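Prolyl 4-hydroxylase (Paramecium bursaria Chlorella virus 1, PDB 5C5T) probably hydroxylates proline residues of collagen-like substrates as a 2-oxoglutarate-dependent, iron-binding dioxygenase, here holding zinc and 2-oxoglutarate in its active site. Local coordinates at residues Y135-D140 with E204-G209; E171-T176 with A208-K213. All coordinates share one frame; numbering follows the deposited sequence.

Overall arrangement
Contacts 1 and 2 sit side by side in one antiparallel sheet of the double-stranded beta-helix, their centres about 8 Å apart. Strand 207-209 lies between strand 134-138, which it meets in contact 1, and strand 172-174, which it meets in contact 2; Ala208 and Gly209 belong to both. Along the chain, 135-140 comes first and 171-176 second, and both contacts close on the same late stretch, 204-213. Contact 1 gathers the three protein ligands of the zinc, whereas contact 2 brings Thr172 to the far carboxylate of 2-oxoglutarate. The cosubstrate thus spans both contacts, its keto acid end on the metal and its other end beside strand 172-174.

Contact 1. Residues Y135-D140 with E204-G209; sequences YYHHYD and ETLHAG. With ZN (zinc ion), chain D; AKG (2-oxoglutaric acid), chain C.
Tyr135 pairs with Gly209 and His138 with His207 as antiparallel hydrogen-bonded pairs, and a beta bulge between them shifts the register by one residue. This is the metal-binding part of the double-stranded beta-helix, where the HxD...H facial triad of 2-oxoglutarate oxygenases is assembled. His138 NE2 and His207 NE2 each lie 2.1 Å from the zinc ion, Asp140 OD1 binds the zinc ion at 2.0 Å, and O2 and O5 of 2-oxoglutarate chelate it.

The two histidine rings meet obliquely, planes at 61°, each turned by a chi1 near +60° that places CG between the backbone N and the carbonyl carbon. The rotation of each ring is fixed by its ND1: His138 ND1 donates to Tyr136 O at 2.8 Å, close to its ring plane, and His207 ND1 donates likewise to Thr205 O. These bonds leave NE2 of each ring facing the zinc. The Asp140 carboxylate stands almost perpendicular to the His207 ring, with OD1 at the ring edge; its OD2 is held by Thr156 and Trp223, a second shell that positions the metal-binding oxygen. Tyr135 lays its ring against His138 CE1 and brings CE2 to 3.5 Å from C1 of 2-oxoglutarate.

At the bulge, Ala208 CB packs against Tyr135 O, and the His137 CA-H points at His207 O (CA to O 3.1 Å). Farther along, Leu206 extends CG anti to its backbone N (chi1 178°) and lays CD1 over one face of the Tyr139 ring, 4.1 Å from the centroid; Leu206 CB touches Tyr139 CE1. One water joins the loops beyond the strands, accepting from Asp140 N at 3.1 Å and donating to Thr205 O.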
ATOM      1  N   TYR A 135      -9.671  -1.983   8.145  1.00 18.71           N
ATOM      2  CA  TYR A 135     -10.010  -1.088   7.011  1.00 11.63           C
ATOM      3  C   TYR A 135     -10.962  -1.885   6.114  1.00 16.03           C
ATOM      4  O   TYR A 135     -10.510  -2.775   5.387  1.00 18.14           O
ATOM      5  CB  TYR A 135      -8.740  -0.645   6.245  1.00 13.31           C
ATOM      6  CG  TYR A 135      -8.887   0.563   5.318  1.00 12.97           C
ATOM      7  CD1 TYR A 135     -10.137   1.026   4.883  1.00 14.19           C
ATOM      8  CD2 TYR A 135      -7.745   1.228   4.878  1.00 14.82           C
ATOM      9  CE1 TYR A 135     -10.233   2.127   4.048  1.00 17.05           C
ATOM     10  CE2 TYR A 135      -7.836   2.314   4.035  1.00 12.67           C
ATOM     11  CZ  TYR A 135      -9.067   2.788   3.649  1.00 13.44           C
ATOM     12  OH  TYR A 135      -9.157   3.873   2.803  1.00 19.43           O
ATOM     13  N   TYR A 136     -12.269  -1.582   6.172  1.00 17.09           N
ATOM     14  CA  TYR A 136     -13.295  -2.263   5.359  1.00 16.60           C
ATOM     15  C   TYR A 136     -13.000  -2.240   3.861  1.00 15.23           C
ATOM     16  O   TYR A 136     -12.360  -1.324   3.393  1.00 14.90           O
ATOM     17  CB  TYR A 136     -14.651  -1.614   5.575  1.00 16.48           C
ATOM     18  CG  TYR A 136     -15.836  -2.310   4.951  1.00 25.37           C
ATOM     19  CD1 TYR A 136     -16.337  -3.492   5.487  1.00 30.09           C
ATOM     20  CD2 TYR A 136     -16.487  -1.759   3.855  1.00 28.76           C
ATOM     21  CE1 TYR A 136     -17.430  -4.127   4.919  1.00 29.72           C
ATOM     22  CE2 TYR A 136     -17.592  -2.378   3.291  1.00 26.46           C
ATOM     23  CZ  TYR A 136     -18.063  -3.564   3.833  1.00 33.55           C
ATOM     24  OH  TYR A 136     -19.165  -4.201   3.296  1.00 44.46           O
ATOM     25  N   HIS A 137     -13.477  -3.241   3.117  1.00 17.53           N
ATOM     26  CA  HIS A 137     -13.091  -3.342   1.701  1.00 14.87           C
ATOM     27  C   HIS A 137     -13.418  -2.103   0.875  1.00 13.30           C
ATOM     28  O   HIS A 137     -14.445  -1.464   1.012  1.00 16.90           O
ATOM     29  CB  HIS A 137     -13.674  -4.601   1.038  1.00 16.81           C
ATOM     30  CG  HIS A 137     -15.157  -4.741   1.101  1.00 24.72           C
ATOM     31  ND1 HIS A 137     -16.022  -4.000   0.321  1.00 38.68           N
ATOM     32  CD2 HIS A 137     -15.932  -5.587   1.824  1.00 27.27           C
ATOM     33  CE1 HIS A 137     -17.266  -4.374   0.573  1.00 28.64           C
ATOM     34  NE2 HIS A 137     -17.235  -5.343   1.470  1.00 30.01           N
ATOM     35  N   HIS A 138     -12.471  -1.768   0.018  1.00 12.32           N
ATOM     36  CA  HIS A 138     -12.552  -0.563  -0.779  1.00 12.41           C
ATOM     37  C   HIS A 138     -11.623  -0.709  -1.988  1.00 12.09           C
ATOM     38  O   HIS A 138     -10.835  -1.667  -2.102  1.00 11.79           O
ATOM     39  CB  HIS A 138     -12.131   0.639   0.071  1.00 12.28           C
ATOM     40  CG  HIS A 138     -10.737   0.514   0.577  1.00 11.72           C
ATOM     41  ND1 HIS A 138     -10.379  -0.264   1.660  1.00 11.50           N
ATOM     42  CD2 HIS A 138      -9.602   1.061   0.111  1.00 11.38           C
ATOM     43  CE1 HIS A 138      -9.068  -0.224   1.803  1.00 11.11           C
ATOM     44  NE2 HIS A 138      -8.569   0.571   0.870  1.00 10.97           N
ATOM     45  N   TYR A 139     -11.711   0.266  -2.886  1.00 12.24           N
ATOM     46  CA  TYR A 139     -10.673   0.491  -3.914  1.00 11.95           C
ATOM     47  C   TYR A 139      -9.805   1.703  -3.546  1.00 11.75           C
ATOM     48  O   TYR A 139     -10.269   2.625  -2.899  1.00 11.96           O
ATOM     49  CB  TYR A 139     -11.302   0.747  -5.273  1.00 12.65           C
ATOM     50  CG  TYR A 139     -12.418  -0.221  -5.629  1.00 13.05           C
ATOM     51  CD1 TYR A 139     -12.126  -1.503  -6.072  1.00 14.27           C
ATOM     52  CD2 TYR A 139     -13.759   0.162  -5.571  1.00 14.58           C
ATOM     53  CE1 TYR A 139     -13.087  -2.351  -6.441  1.00 14.31           C
ATOM     54  CE2 TYR A 139     -14.755  -0.727  -5.921  1.00 23.25           C
ATOM     55  CZ  TYR A 139     -14.400  -1.979  -6.347  1.00 23.84           C
ATOM     56  OH  TYR A 139     -15.346  -2.895  -6.727  1.00 29.74           O
ATOM     57  N   ASP A 140      -8.567   1.726  -4.005  1.00 12.68           N
ATOM     58  CA  ASP A 140      -7.669   2.847  -3.670  1.00 11.32           C
ATOM     59  C   ASP A 140      -7.802   4.032  -4.639  1.00 15.61           C
ATOM     60  O   ASP A 140      -7.166   5.056  -4.450  1.00 17.92           O
ATOM     61  CB  ASP A 140      -6.207   2.370  -3.610  1.00 10.90           C
ATOM     62  CG  ASP A 140      -5.846   1.682  -2.283  1.00 12.59           C
ATOM     63  OD1 ASP A 140      -6.702   1.619  -1.368  1.00 11.60           O
ATOM     64  OD2 ASP A 140      -4.674   1.224  -2.150  1.00 12.30           O
ATOM     65  N   GLU A 204     -11.006  -5.912  -9.785  1.00 14.44           N
ATOM     66  CA  GLU A 204     -10.357  -7.117  -9.238  1.00 19.15           C
ATOM     67  C   GLU A 204      -9.505  -6.893  -7.970  1.00 14.75           C
ATOM     68  O   GLU A 204      -9.217  -7.815  -7.245  1.00 13.94           O
ATOM     69  CB  GLU A 204      -9.471  -7.758 -10.307  1.00 18.42           C
ATOM     70  CG  GLU A 204     -10.255  -8.303 -11.507  1.00 20.94           C
ATOM     71  CD  GLU A 204     -10.524  -7.286 -12.607  1.00 22.44           C
ATOM     72  OE1 GLU A 204     -10.253  -6.072 -12.452  1.00 18.11           O
ATOM     73  OE2 GLU A 204     -11.063  -7.729 -13.648  1.00 28.35           O
ATOM     74  N   THR A 205      -9.058  -5.677  -7.729  1.00 13.24           N
ATOM     75  CA  THR A 205      -8.204  -5.419  -6.568  1.00 11.57           C
ATOM     76  C   THR A 205      -8.902  -4.648  -5.486  1.00 13.66           C
ATOM     77  O   THR A 205      -8.247  -3.997  -4.683  1.00 12.23           O
ATOM     78  CB  THR A 205      -6.904  -4.680  -6.988  1.00 11.24           C
ATOM     79  OG1 THR A 205      -7.239  -3.479  -7.695  1.00 12.58           O
ATOM     80  CG2 THR A 205      -6.074  -5.555  -7.862  1.00 12.35           C
ATOM     81  N   LEU A 206     -10.231  -4.844  -5.408  1.00 12.25           N
ATOM     82  CA  LEU A 206     -10.967  -4.616  -4.148  1.00 13.40           C
ATOM     83  C   LEU A 206     -10.165  -5.254  -3.011  1.00 13.95           C
ATOM     84  O   LEU A 206      -9.758  -6.384  -3.101  1.00 13.83           O
ATOM     85  CB  LEU A 206     -12.367  -5.220  -4.229  1.00 13.75           C
ATOM     86  CG  LEU A 206     -13.307  -5.141  -3.019  1.00 14.79           C
ATOM     87  CD1 LEU A 206     -13.754  -3.697  -2.876  1.00 16.70           C
ATOM     88  CD2 LEU A 206     -14.505  -6.090  -3.211  1.00 20.06           C
ATOM     89  N   HIS A 207      -9.903  -4.493  -1.974  1.00 11.54           N
ATOM     90  CA  HIS A 207      -9.108  -5.064  -0.869  1.00 11.26           C
ATOM     91  C   HIS A 207      -9.499  -4.477   0.487  1.00 12.85           C
ATOM     92  O   HIS A 207     -10.193  -3.445   0.567  1.00 11.85           O
ATOM     93  CB  HIS A 207      -7.603  -4.848  -1.177  1.00 12.61           C
ATOM     94  CG  HIS A 207      -7.226  -3.404  -1.229  1.00 10.63           C
ATOM     95  ND1 HIS A 207      -7.559  -2.606  -2.305  1.00 10.78           N
ATOM     96  CD2 HIS A 207      -6.659  -2.586  -0.316  1.00 10.40           C
ATOM     97  CE1 HIS A 207      -7.155  -1.367  -2.069  1.00 12.93           C
ATOM     98  NE2 HIS A 207      -6.645  -1.323  -0.850  1.00 10.97           N
ATOM     99  N   ALA A 208      -9.028  -5.138   1.543  1.00 13.72           N
ATOM    100  CA  ALA A 208      -9.315  -4.741   2.914  1.00 11.67           C
ATOM    101  C   ALA A 208      -8.151  -5.076   3.808  1.00 13.32           C
ATOM    102  O   ALA A 208      -7.361  -5.962   3.494  1.00 13.58           O
ATOM    103  CB  ALA A 208     -10.551  -5.457   3.407  1.00 15.38           C
ATOM    104  N   GLY A 209      -8.017  -4.345   4.901  1.00 11.33           N
ATOM    105  CA  GLY A 209      -7.156  -4.791   5.978  1.00 12.49           C
ATOM    106  C   GLY A 209      -8.060  -5.426   7.030  1.00 12.89           C
ATOM    107  O   GLY A 209      -8.914  -4.757   7.588  1.00 15.85           O
TER
HETATM  108 ZN    ZN D 302      -6.563   0.453   0.271  1.00 12.53          ZN
HETATM  109  C1  AKG C 301      -4.960   1.178   2.499  1.00 16.23           C
HETATM  110  O1  AKG C 301      -4.368   1.863   3.389  1.00 13.88           O
HETATM  111  O2  AKG C 301      -5.480   1.779   1.522  1.00 15.54           O
HETATM  112  C2  AKG C 301      -5.135  -0.304   2.684  1.00 14.15           C
HETATM  113  O5  AKG C 301      -5.939  -0.861   1.987  1.00 13.64           O
HETATM  114  C3  AKG C 301      -4.311  -1.050   3.746  1.00 13.86           C
HETATM  115  C4  AKG C 301      -4.544  -2.538   3.707  1.00 15.16           C
HETATM  116  C5  AKG C 301      -4.058  -3.228   4.955  1.00 16.70           C
HETATM  117  O3  AKG C 301      -3.972  -2.591   6.041  1.00 15.10           O
HETATM  118  O4  AKG C 301      -3.717  -4.449   4.888  1.00 14.07           O
HETATM  119  O   HOH W   1      -7.903  -0.893  -5.463  1.00 11.18           O

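Contact 2. Residues E171-T176 with A208-K213; sequences ETDFPT and AGLPVK. With AKG (2-oxoglutaric acid), chain C.
The cosubstrate end of the double-stranded beta-helix contains this antiparallel pairing of strand 172-174 with the end of strand 207-209. Asp173 and Ala208 form a hydrogen-bonded pair: Asp173 N reaches Ala208 O at 2.9 Å, and Ala208 N returns a bond to Asp173 O. Thr172 and Gly209 follow as a non-hydrogen-bonded pair, where Thr172 CA approaches Ala208 O at 3.4 Å in a CA-H...O contact. Just beyond the strand, Leu210 N gives Glu171 O an almost straight bond of 2.8 Å, the N-H...O angle being 176°.

On the face of Asp173, Leu210 leans its side chain over the neighbouring strand, where Lys180 touches both residues. Its branches divide the work: CD2 lies 3.9 Å from Asp173 CB, while CD1 rests against the bent Glu171 chain, 3.8 Å from Glu171 OE1. Leu210 CB and CG both lie 3.5 Å from Glu171 O, the acceptor of the Leu210 N bond.

The Thr172 and Gly209 face belongs to 2-oxoglutarate. With chi1 at -53°, Thr172 OG1 stands beside its own backbone N and donates to O4 of the cosubstrate at 2.7 Å; Tyr160 OH is a further partner of this hydroxyl. Gly209 CA comes within 3.6 Å of 2-oxoglutarate C5, the glycine letting the ligand lie against the backbone. Thr172 on the distal carboxylate, with Lys217 NZ also bonding the cosubstrate beside the bare backbone of Gly209, completes a 2-oxoglutarate pocket as in the double-stranded beta-helix of 2-oxoglutarate oxygenases.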
ATOM      1  N   GLU A 171      -4.641  -9.659   8.152  1.00 15.13           N
ATOM      2  CA  GLU A 171      -4.272  -9.924   6.771  1.00 11.18           C
ATOM      3  C   GLU A 171      -4.750  -8.812   5.809  1.00 13.15           C
ATOM      4  O   GLU A 171      -5.732  -8.132   6.107  1.00 16.19           O
ATOM      5  CB  GLU A 171      -4.846 -11.246   6.329  1.00 14.77           C
ATOM      6  CG  GLU A 171      -4.324 -12.416   7.130  1.00 22.13           C
ATOM      7  CD  GLU A 171      -5.275 -12.853   8.212  1.00 30.57           C
ATOM      8  OE1 GLU A 171      -6.033 -12.011   8.794  1.00 19.93           O
ATOM      9  OE2 GLU A 171      -5.261 -14.085   8.473  1.00 33.65           O
ATOM     10  N   THR A 172      -4.095  -8.727   4.655  1.00 11.54           N
ATOM     11  CA  THR A 172      -4.598  -7.922   3.549  1.00 12.86           C
ATOM     12  C   THR A 172      -5.403  -8.860   2.671  1.00 14.92           C
ATOM     13  O   THR A 172      -4.861  -9.840   2.176  1.00 16.45           O
ATOM     14  CB  THR A 172      -3.489  -7.269   2.729  1.00 13.50           C
ATOM     15  OG1 THR A 172      -2.613  -6.546   3.593  1.00 12.53           O
ATOM     16  CG2 THR A 172      -4.050  -6.322   1.664  1.00 15.85           C
ATOM     17  N   ASP A 173      -6.697  -8.572   2.510  1.00 12.21           N
ATOM     18  CA  ASP A 173      -7.611  -9.433   1.815  1.00 13.20           C
ATOM     19  C   ASP A 173      -7.896  -8.877   0.408  1.00 11.90           C
ATOM     20  O   ASP A 173      -8.175  -7.674   0.248  1.00 13.69           O
ATOM     21  CB  ASP A 173      -8.910  -9.574   2.630  1.00 15.23           C
ATOM     22  CG  ASP A 173      -9.854 -10.645   2.099  1.00 24.29           C
ATOM     23  OD1 ASP A 173      -9.408 -11.565   1.386  1.00 20.95           O
ATOM     24  OD2 ASP A 173     -11.064 -10.569   2.372  1.00 27.89           O
ATOM     25  N   PHE A 174      -7.791  -9.738  -0.606  1.00 11.87           N
ATOM     26  CA  PHE A 174      -8.263  -9.428  -1.953  1.00 11.74           C
ATOM     27  C   PHE A 174      -9.378 -10.416  -2.249  1.00 12.32           C
ATOM     28  O   PHE A 174      -9.151 -11.481  -2.839  1.00 12.57           O
ATOM     29  CB  PHE A 174      -7.132  -9.542  -3.012  1.00 11.54           C
ATOM     30  CG  PHE A 174      -5.991  -8.550  -2.840  1.00 11.69           C
ATOM     31  CD1 PHE A 174      -5.974  -7.347  -3.498  1.00 12.96           C
ATOM     32  CD2 PHE A 174      -4.896  -8.876  -2.058  1.00 15.93           C
ATOM     33  CE1 PHE A 174      -4.915  -6.478  -3.353  1.00 13.94           C
ATOM     34  CE2 PHE A 174      -3.839  -7.997  -1.905  1.00 17.70           C
ATOM     35  CZ  PHE A 174      -3.860  -6.787  -2.567  1.00 16.46           C
ATOM     36  N   PRO A 175     -10.626 -10.092  -1.839  1.00 14.22           N
ATOM     37  CA  PRO A 175     -11.685 -11.107  -1.879  1.00 17.29           C
ATOM     38  C   PRO A 175     -12.048 -11.600  -3.270  1.00 14.97           C
ATOM     39  O   PRO A 175     -12.401 -12.772  -3.410  1.00 17.50           O
ATOM     40  CB  PRO A 175     -12.886 -10.404  -1.215  1.00 21.91           C
ATOM     41  CG  PRO A 175     -12.548  -8.986  -1.198  1.00 21.00           C
ATOM     42  CD  PRO A 175     -11.052  -8.847  -1.177  1.00 14.14           C
ATOM     43  N   THR A 176     -11.954 -10.742  -4.289  1.00 14.70           N
ATOM     44  CA  THR A 176     -12.315 -11.142  -5.639  1.00 17.12           C
ATOM     45  C   THR A 176     -11.241 -12.064  -6.214  1.00 16.47           C
ATOM     46  O   THR A 176     -11.520 -12.922  -7.042  1.00 20.67           O
ATOM     47  CB  THR A 176     -12.514  -9.916  -6.505  1.00 23.36           C
ATOM     48  OG1 THR A 176     -13.510  -9.097  -5.888  1.00 19.47           O
ATOM     49  CG2 THR A 176     -12.899 -10.296  -7.963  1.00 24.32           C
ATOM     50  N   ALA A 208      -9.028  -5.138   1.543  1.00 13.72           N
ATOM     51  CA  ALA A 208      -9.315  -4.741   2.914  1.00 11.67           C
ATOM     52  C   ALA A 208      -8.151  -5.076   3.808  1.00 13.32           C
ATOM     53  O   ALA A 208      -7.361  -5.962   3.494  1.00 13.58           O
ATOM     54  CB  ALA A 208     -10.551  -5.457   3.407  1.00 15.38           C
ATOM     55  N   GLY A 209      -8.017  -4.345   4.901  1.00 11.33           N
ATOM     56  CA  GLY A 209      -7.156  -4.791   5.978  1.00 12.49           C
ATOM     57  C   GLY A 209      -8.060  -5.426   7.030  1.00 12.89           C
ATOM     58  O   GLY A 209      -8.914  -4.757   7.588  1.00 15.85           O
ATOM     59  N   LEU A 210      -7.880  -6.717   7.291  1.00 11.78           N
ATOM     60  CA  LEU A 210      -8.738  -7.432   8.225  1.00 14.75           C
ATOM     61  C   LEU A 210      -8.438  -7.076   9.680  1.00 12.77           C
ATOM     62  O   LEU A 210      -7.379  -6.542  10.029  1.00 13.12           O
ATOM     63  CB  LEU A 210      -8.587  -8.946   7.999  1.00 17.61           C
ATOM     64  CG  LEU A 210      -8.965  -9.470   6.608  1.00 19.17           C
ATOM     65  CD1 LEU A 210      -8.950 -10.977   6.589  1.00 19.44           C
ATOM     66  CD2 LEU A 210     -10.334  -8.958   6.168  1.00 18.04           C
ATOM     67  N   PRO A 211      -9.390  -7.350  10.572  1.00 13.24           N
ATOM     68  CA  PRO A 211      -9.109  -6.887  11.937  1.00 18.50           C
ATOM     69  C   PRO A 211      -7.881  -7.493  12.592  1.00 15.35           C
ATOM     70  O   PRO A 211      -7.585  -8.680  12.386  1.00 19.38           O
ATOM     71  CB  PRO A 211     -10.380  -7.298  12.678  1.00 18.81           C
ATOM     72  CG  PRO A 211     -11.438  -7.297  11.616  1.00 22.83           C
ATOM     73  CD  PRO A 211     -10.760  -7.876  10.437  1.00 20.02           C
ATOM     74  N   VAL A 212      -7.166  -6.660  13.341  1.00 17.11           N
ATOM     75  CA  VAL A 212      -6.036  -7.125  14.137  1.00 14.91           C
ATOM     76  C   VAL A 212      -6.617  -7.711  15.412  1.00 15.76           C
ATOM     77  O   VAL A 212      -7.407  -7.058  16.088  1.00 17.47           O
ATOM     78  CB  VAL A 212      -5.061  -6.014  14.435  1.00 15.84           C
ATOM     79  CG1 VAL A 212      -4.002  -6.458  15.482  1.00 16.11           C
ATOM     80  CG2 VAL A 212      -4.396  -5.577  13.129  1.00 16.69           C
ATOM     81  N   LYS A 213      -6.192  -8.923  15.748  1.00 18.71           N
ATOM     82  CA  LYS A 213      -6.676  -9.579  16.968  1.00 23.11           C
ATOM     83  C   LYS A 213      -5.691  -9.419  18.114  1.00 24.41           C
ATOM     84  O   LYS A 213      -6.086  -9.300  19.286  1.00 29.97           O
ATOM     85  CB  LYS A 213      -6.906 -11.055  16.719  1.00 25.04           C
ATOM     86  CG  LYS A 213      -7.966 -11.346  15.714  1.00 27.59           C
ATOM     87  CD  LYS A 213      -7.992 -12.841  15.497  1.00 33.79           C
ATOM     88  CE  LYS A 213      -8.604 -13.239  14.197  1.00 40.23           C
ATOM     89  NZ  LYS A 213      -8.725 -14.726  14.160  1.00 43.40           N
TER
HETATM   90  C1  AKG C 301      -4.960   1.178   2.499  1.00 16.23           C
HETATM   91  O1  AKG C 301      -4.368   1.863   3.389  1.00 13.88           O
HETATM   92  O2  AKG C 301      -5.480   1.779   1.522  1.00 15.54           O
HETATM   93  C2  AKG C 301      -5.135  -0.304   2.684  1.00 14.15           C
HETATM   94  O5  AKG C 301      -5.939  -0.861   1.987  1.00 13.64           O
HETATM   95  C3  AKG C 301      -4.311  -1.050   3.746  1.00 13.86           C
HETATM   96  C4  AKG C 301      -4.544  -2.538   3.707  1.00 15.16           C
HETATM   97  C5  AKG C 301      -4.058  -3.228   4.955  1.00 16.70           C
HETATM   98  O3  AKG C 301      -3.972  -2.591   6.041  1.00 15.10           O
HETATM   99  O4  AKG C 301      -3.717  -4.449   4.888  1.00 14.07           O